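Long-range contacts in CghA (Chaetomium globosum, PDB 6KBC), which belongs to the Diels-Alderase family of fungal proteins, built from two calycin-like beta domains: residues P5-L10 and V99-S104; S30-P35 and R228-M233. One frame throughout, in Å; residues are numbered along the deposited sequence.

Contact 1: residues P5-L10 and V99-S104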
loop_
_atom_site.group_PDB
_atom_site.type_symbol
_atom_site.label_atom_id
_atom_site.label_comp_id
_atom_site.label_asym_id
_atom_site.label_seq_id
_atom_site.Cartn_x
_atom_site.Cartn_y
_atom_site.Cartn_z
ATOM N N PRO A 5 -10.377 26.803 -4.243
ATOM C CA PRO A 5 -10.137 25.393 -3.931
ATOM C C PRO A 5 -9.946 24.544 -5.187
ATOM O O PRO A 5 -10.844 24.498 -6.031
ATOM C CB PRO A 5 -11.413 24.986 -3.198
ATOM C CG PRO A 5 -11.834 26.223 -2.491
ATOM C CD PRO A 5 -11.360 27.404 -3.322
ATOM N N PHE A 6 -8.796 23.886 -5.322
ATOM C CA PHE A 6 -8.613 22.964 -6.434
ATOM C C PHE A 6 -9.618 21.835 -6.308
ATOM O O PHE A 6 -9.813 21.286 -5.223
ATOM C CB PHE A 6 -7.197 22.403 -6.451
ATOM C CG PHE A 6 -6.139 23.433 -6.688
ATOM C CD1 PHE A 6 -5.876 23.892 -7.964
ATOM C CD2 PHE A 6 -5.379 23.906 -5.643
ATOM C CE1 PHE A 6 -4.897 24.830 -8.182
ATOM C CE2 PHE A 6 -4.397 24.839 -5.856
ATOM C CZ PHE A 6 -4.158 25.304 -7.125
ATOM N N ILE A 7 -10.276 21.499 -7.409
ATOM C CA ILE A 7 -11.346 20.513 -7.386
ATOM C C ILE A 7 -11.186 19.570 -8.571
ATOM O O ILE A 7 -11.099 20.010 -9.724
ATOM C CB ILE A 7 -12.739 21.174 -7.400
ATOM C CG1 ILE A 7 -13.824 20.097 -7.509
ATOM C CG2 ILE A 7 -12.840 22.226 -8.511
ATOM C CD1 ILE A 7 -15.228 20.584 -7.205
ATOM N N SER A 8 -11.126 18.274 -8.282
ATOM C CA SER A 8 -11.230 17.225 -9.287
ATOM C C SER A 8 -12.508 16.462 -8.988
ATOM O O SER A 8 -12.568 15.704 -8.013
ATOM C CB SER A 8 -10.012 16.302 -9.259
ATOM O OG SER A 8 -10.233 15.169 -10.078
ATOM N N LEU A 9 -13.533 16.663 -9.813
ATOM C CA LEU A 9 -14.835 16.051 -9.592
ATOM C C LEU A 9 -15.179 15.155 -10.772
ATOM O O LEU A 9 -15.356 15.635 -11.897
ATOM C CB LEU A 9 -15.911 17.115 -9.372
ATOM C CG LEU A 9 -17.369 16.657 -9.356
ATOM C CD1 LEU A 9 -17.617 15.691 -8.214
ATOM C CD2 LEU A 9 -18.291 17.866 -9.226
ATOM N N LEU A 10 -15.271 13.858 -10.502
ATOM C CA LEU A 10 -15.572 12.837 -11.491
ATOM C C LEU A 10 -16.878 12.173 -11.091
ATOM O O LEU A 10 -16.983 11.601 -10.002
ATOM C CB LEU A 10 -14.436 11.814 -11.599
ATOM C CG LEU A 10 -13.083 12.231 -12.180
ATOM C CD1 LEU A 10 -12.387 13.230 -11.324
ATOM C CD2 LEU A 10 -12.202 10.998 -12.302
ATOM N N VAL A 99 -19.510 8.839 -7.578
ATOM C CA VAL A 99 -18.850 10.135 -7.464
ATOM C C VAL A 99 -17.535 9.970 -6.720
ATOM O O VAL A 99 -17.498 9.382 -5.633
ATOM C CB VAL A 99 -19.728 11.179 -6.746
ATOM C CG1 VAL A 99 -19.070 12.543 -6.811
ATOM C CG2 VAL A 99 -21.103 11.243 -7.371
ATOM N N SER A 100 -16.471 10.523 -7.291
ATOM C CA SER A 100 -15.192 10.685 -6.617
ATOM C C SER A 100 -14.752 12.124 -6.775
ATOM O O SER A 100 -14.502 12.574 -7.897
ATOM C CB SER A 100 -14.118 9.754 -7.185
ATOM O OG SER A 100 -12.878 10.021 -6.546
ATOM N N VAL A 101 -14.625 12.835 -5.664
ATOM C CA VAL A 101 -14.179 14.217 -5.699
ATOM C C VAL A 101 -13.012 14.385 -4.742
ATOM O O VAL A 101 -13.064 13.926 -3.595
ATOM C CB VAL A 101 -15.325 15.199 -5.372
ATOM C CG1 VAL A 101 -15.865 14.978 -3.974
ATOM C CG2 VAL A 101 -14.839 16.624 -5.523
ATOM N N VAL A 102 -11.951 15.025 -5.221
ATOM C CA VAL A 102 -10.810 15.379 -4.391
ATOM C C VAL A 102 -10.602 16.879 -4.493
ATOM O O VAL A 102 -10.552 17.431 -5.597
ATOM C CB VAL A 102 -9.535 14.627 -4.805
ATOM C CG1 VAL A 102 -8.373 15.040 -3.901
ATOM C CG2 VAL A 102 -9.777 13.130 -4.736
ATOM N N THR A 103 -10.490 17.530 -3.346
ATOM C CA THR A 103 -10.236 18.954 -3.278
ATOM C C THR A 103 -8.951 19.193 -2.508
ATOM O O THR A 103 -8.615 18.446 -1.587
ATOM C CB THR A 103 -11.395 19.688 -2.603
ATOM O OG1 THR A 103 -11.452 19.305 -1.224
ATOM C CG2 THR A 103 -12.713 19.332 -3.271
ATOM N N SER A 104 -8.224 20.231 -2.900
ATOM C CA SER A 104 -7.044 20.673 -2.175
ATOM C C SER A 104 -7.224 22.150 -1.858
ATOM O O SER A 104 -7.412 22.962 -2.770
ATOM C CB SER A 104 -5.772 20.436 -2.989
ATOM O OG SER A 104 -4.628 20.768 -2.231
#
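The F6 ring turns its edge to the other strand: S104 O lies near the ring plane, 3.6 Å from F6 CD2. Chi1 of -64° sets the ring beside F6 N and so next to S104 O. The same S104 O takes a weak bond from F6 N, with an N-H...O angle of 134°. F34 and V109, both in loops, also touch the F6 side chain.

Strands 6-10 and 99-104 run antiparallel in regular register. F6, S8 and L10 form hydrogen-bonded pairs with S104, V102 and S100. At the middle pair S8 N gives a nearly straight bond to V102 O, 2.9 Å. Between these pairs, V101 CA approaches S8 O at 3.2 Å, a CA-H...O contact. Strand 99-105 also pairs antiparallel with 113-119, V101 with V117 for example, so 6-10 extends the antiparallel sheet of the Diels-Alderase N-terminal domain.

I7, L9, V101 and T103 share one face. There L9 CD1 lies 3.7 Å from both V101 CB and V99 CG1. I7 reaches across more loosely, its CG1 4.1 Å from V101 CG2. The other face carries F6, S8, L10, S100, V102 and S104.

Backbone bonding thus carries the pairing. The exposed face adds apolar contacts, while the hydroxyls of S8 and S100 are satisfied by hydrogen bonds with R68 and, for S8, also A38 O.

Contact 2: residues S30-P35 and R228-M233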
loop_
_atom_site.group_PDB
_atom_site.type_symbol
_atom_site.label_atom_id
_atom_site.label_comp_id
_atom_site.label_asym_id
_atom_site.label_seq_id
_atom_site.Cartn_x
_atom_site.Cartn_y
_atom_site.Cartn_z
ATOM N N SER A 30 6.385 16.587 -2.267
ATOM C CA SER A 30 4.958 16.747 -2.044
ATOM C C SER A 30 4.303 15.383 -1.899
ATOM O O SER A 30 4.740 14.399 -2.502
ATOM C CB SER A 30 4.311 17.526 -3.196
ATOM O OG SER A 30 2.907 17.379 -3.216
ATOM N N GLY A 31 3.243 15.341 -1.091
ATOM C CA GLY A 31 2.385 14.174 -1.061
ATOM C C GLY A 31 1.754 13.852 -2.397
ATOM O O GLY A 31 1.337 12.708 -2.616
ATOM N N ASN A 32 1.672 14.835 -3.301
ATOM C CA ASN A 32 1.069 14.631 -4.618
ATOM C C ASN A 32 -0.363 14.128 -4.507
ATOM O O ASN A 32 -0.838 13.386 -5.366
ATOM C CB ASN A 32 1.898 13.672 -5.478
ATOM C CG ASN A 32 3.093 14.345 -6.114
ATOM O OD1 ASN A 32 3.040 14.742 -7.283
ATOM N ND2 ASN A 32 4.174 14.470 -5.363
ATOM N N LEU A 33 -1.063 14.537 -3.452
ATOM C CA LEU A 33 -2.354 13.937 -3.146
ATOM C C LEU A 33 -3.436 14.356 -4.126
ATOM O O LEU A 33 -4.429 13.634 -4.295
ATOM C CB LEU A 33 -2.775 14.305 -1.720
ATOM C CG LEU A 33 -1.844 13.730 -0.662
ATOM C CD1 LEU A 33 -2.301 14.132 0.746
ATOM C CD2 LEU A 33 -1.764 12.210 -0.839
ATOM N N PHE A 34 -3.290 15.514 -4.758
ATOM C CA PHE A 34 -4.296 15.927 -5.722
ATOM C C PHE A 34 -4.215 15.049 -6.971
ATOM O O PHE A 34 -3.117 14.724 -7.433
ATOM C CB PHE A 34 -4.120 17.401 -6.089
ATOM C CG PHE A 34 -5.288 17.968 -6.842
ATOM C CD1 PHE A 34 -6.455 18.315 -6.174
ATOM C CD2 PHE A 34 -5.234 18.125 -8.218
ATOM C CE1 PHE A 34 -7.544 18.829 -6.864
ATOM C CE2 PHE A 34 -6.319 18.637 -8.913
ATOM C CZ PHE A 34 -7.472 18.988 -8.237
ATOM N N PRO A 35 -5.353 14.637 -7.528
ATOM C CA PRO A 35 -5.331 13.682 -8.640
ATOM C C PRO A 35 -4.505 14.179 -9.818
ATOM O O PRO A 35 -4.488 15.371 -10.136
ATOM C CB PRO A 35 -6.808 13.544 -9.017
ATOM C CG PRO A 35 -7.540 13.876 -7.769
ATOM C CD PRO A 35 -6.725 14.922 -7.077
ATOM N N ARG A 228 0.471 6.640 -1.719
ATOM C CA ARG A 228 -0.088 7.367 -2.851
ATOM C C ARG A 228 0.507 6.798 -4.123
ATOM O O ARG A 228 1.726 6.633 -4.214
ATOM C CB ARG A 228 0.209 8.865 -2.743
ATOM C CG ARG A 228 -0.137 9.684 -3.972
ATOM C CD ARG A 228 -1.616 9.690 -4.285
ATOM N NE ARG A 228 -1.909 10.765 -5.234
ATOM C CZ ARG A 228 -2.526 10.609 -6.404
ATOM N NH1 ARG A 228 -2.943 9.419 -6.803
ATOM N NH2 ARG A 228 -2.738 11.665 -7.180
ATOM N N SER A 229 -0.349 6.509 -5.095
ATOM C CA SER A 229 0.089 5.887 -6.327
ATOM C C SER A 229 -0.699 6.449 -7.499
ATOM O O SER A 229 -1.866 6.835 -7.363
ATOM C CB SER A 229 -0.090 4.374 -6.278
ATOM O OG SER A 229 0.214 3.766 -7.529
ATOM N N TRP A 230 -0.045 6.485 -8.655
ATOM C CA TRP A 230 -0.766 6.678 -9.907
ATOM C C TRP A 230 0.056 6.098 -11.051
ATOM O O TRP A 230 1.287 6.137 -11.031
ATOM C CB TRP A 230 -1.095 8.157 -10.141
ATOM C CG TRP A 230 0.088 9.018 -10.434
ATOM C CD1 TRP A 230 0.572 9.359 -11.665
ATOM C CD2 TRP A 230 0.921 9.682 -9.476
ATOM N NE1 TRP A 230 1.664 10.187 -11.528
ATOM C CE2 TRP A 230 1.901 10.393 -10.195
ATOM C CE3 TRP A 230 0.944 9.729 -8.080
ATOM C CZ2 TRP A 230 2.889 11.146 -9.565
ATOM C CZ3 TRP A 230 1.918 10.475 -7.461
ATOM C CH2 TRP A 230 2.877 11.175 -8.200
ATOM N N LEU A 231 -0.650 5.553 -12.038
ATOM C CA LEU A 231 -0.077 4.906 -13.213
ATOM C C LEU A 231 -0.929 5.289 -14.413
ATOM O O LEU A 231 -2.165 5.246 -14.320
ATOM C CB LEU A 231 -0.085 3.379 -13.089
ATOM C CG LEU A 231 0.925 2.697 -12.201
ATOM C CD1 LEU A 231 0.395 2.689 -10.767
ATOM C CD2 LEU A 231 1.109 1.280 -12.732
ATOM N N PRO A 232 -0.319 5.634 -15.546
ATOM C CA PRO A 232 -1.097 5.900 -16.763
ATOM C C PRO A 232 -1.363 4.669 -17.612
ATOM O O PRO A 232 -1.960 4.797 -18.683
ATOM C CB PRO A 232 -0.197 6.886 -17.517
ATOM C CG PRO A 232 1.178 6.467 -17.142
ATOM C CD PRO A 232 1.103 5.979 -15.710
ATOM N N MET A 233 -0.891 3.514 -17.138
ATOM C CA MET A 233 -1.065 2.226 -17.844
ATOM C C MET A 233 -1.676 1.193 -16.901
ATOM O O MET A 233 -1.542 1.337 -15.704
ATOM C CB MET A 233 0.264 1.710 -18.402
ATOM C CG MET A 233 1.179 1.073 -17.380
ATOM S SD MET A 233 1.993 2.204 -16.276
ATOM C CE MET A 233 3.258 2.933 -17.294
#
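In the Diels-Alderase N-terminal domain a buried arginine, R228, hydrogen-bonds to backbone carbonyls of loop 30-35, beside a strand that runs to the WK1 pocket. R228 grips N32 O side-on with two nitrogens, both donating hydrogen bonds. R228 NE lies 2.8 Å from N32 O, and R228 NH2 lies 3.1 Å from the same oxygen. The oxygen sits near the guanidinium plane. NH2 approaches nearly along the C=O axis of N32, whereas NE comes from above the carbonyl plane. A weak bond runs from R228 NH2 to F34 O, 3.1 Å. The R228 chain bends at chi2 (64°), which turns the guanidinium toward these carbonyls. W230 CE3 covers one guanidinium face, 3.9 Å above the plane and over its centre.

N32 also meets W230. Its CB lies 3.8 Å from W230 CZ3, and its OD1 lies 3.7 Å from W230 CH2. The amide and ring planes are 26° apart. N32 ND2 bonds to S30 O, and OD1 accepts from K36 NZ. The loop is further shaped by an ST turn, in which N32 N bonds to S30 OG at 2.8 Å.

E47 forms a salt bridge with R228 NH2 and probably helps balance its buried charge. W230 stacks on Y182 and makes a cation-pi contact with K36. The next residue, L231, touches WK1, while the W230 side chain is about 9 Å from it. Strand 223-231 lies between strands 46-54 and 181-200, pairing antiparallel with both. Loop 30-35 packs on the R228 and W230 side chains, with P35 on E47 and W49 of one neighbour and N32 on F184 of the other.

How the contacts relate
The chain starts with strand 6-10, continues through loop 30-35 and enters strand 46-54. Contact 1 closes the first long loop when strand 99-105 returns to pair with strand 6-10. Contact 2 closes a longer one, from 30-35 to strand 223-231. The two closures cross, because 30-35 lies inside the span of contact 1 while 228-233 lies beyond it. Their centres are about 14 Å apart, and they touch. F34 CE1 packs 3.6 Å from F6 CB, and P35 CD lies 3.6 Å from V102 CG1. The loop thus links the N-terminal strand pair to strand 223-231, within one family domain.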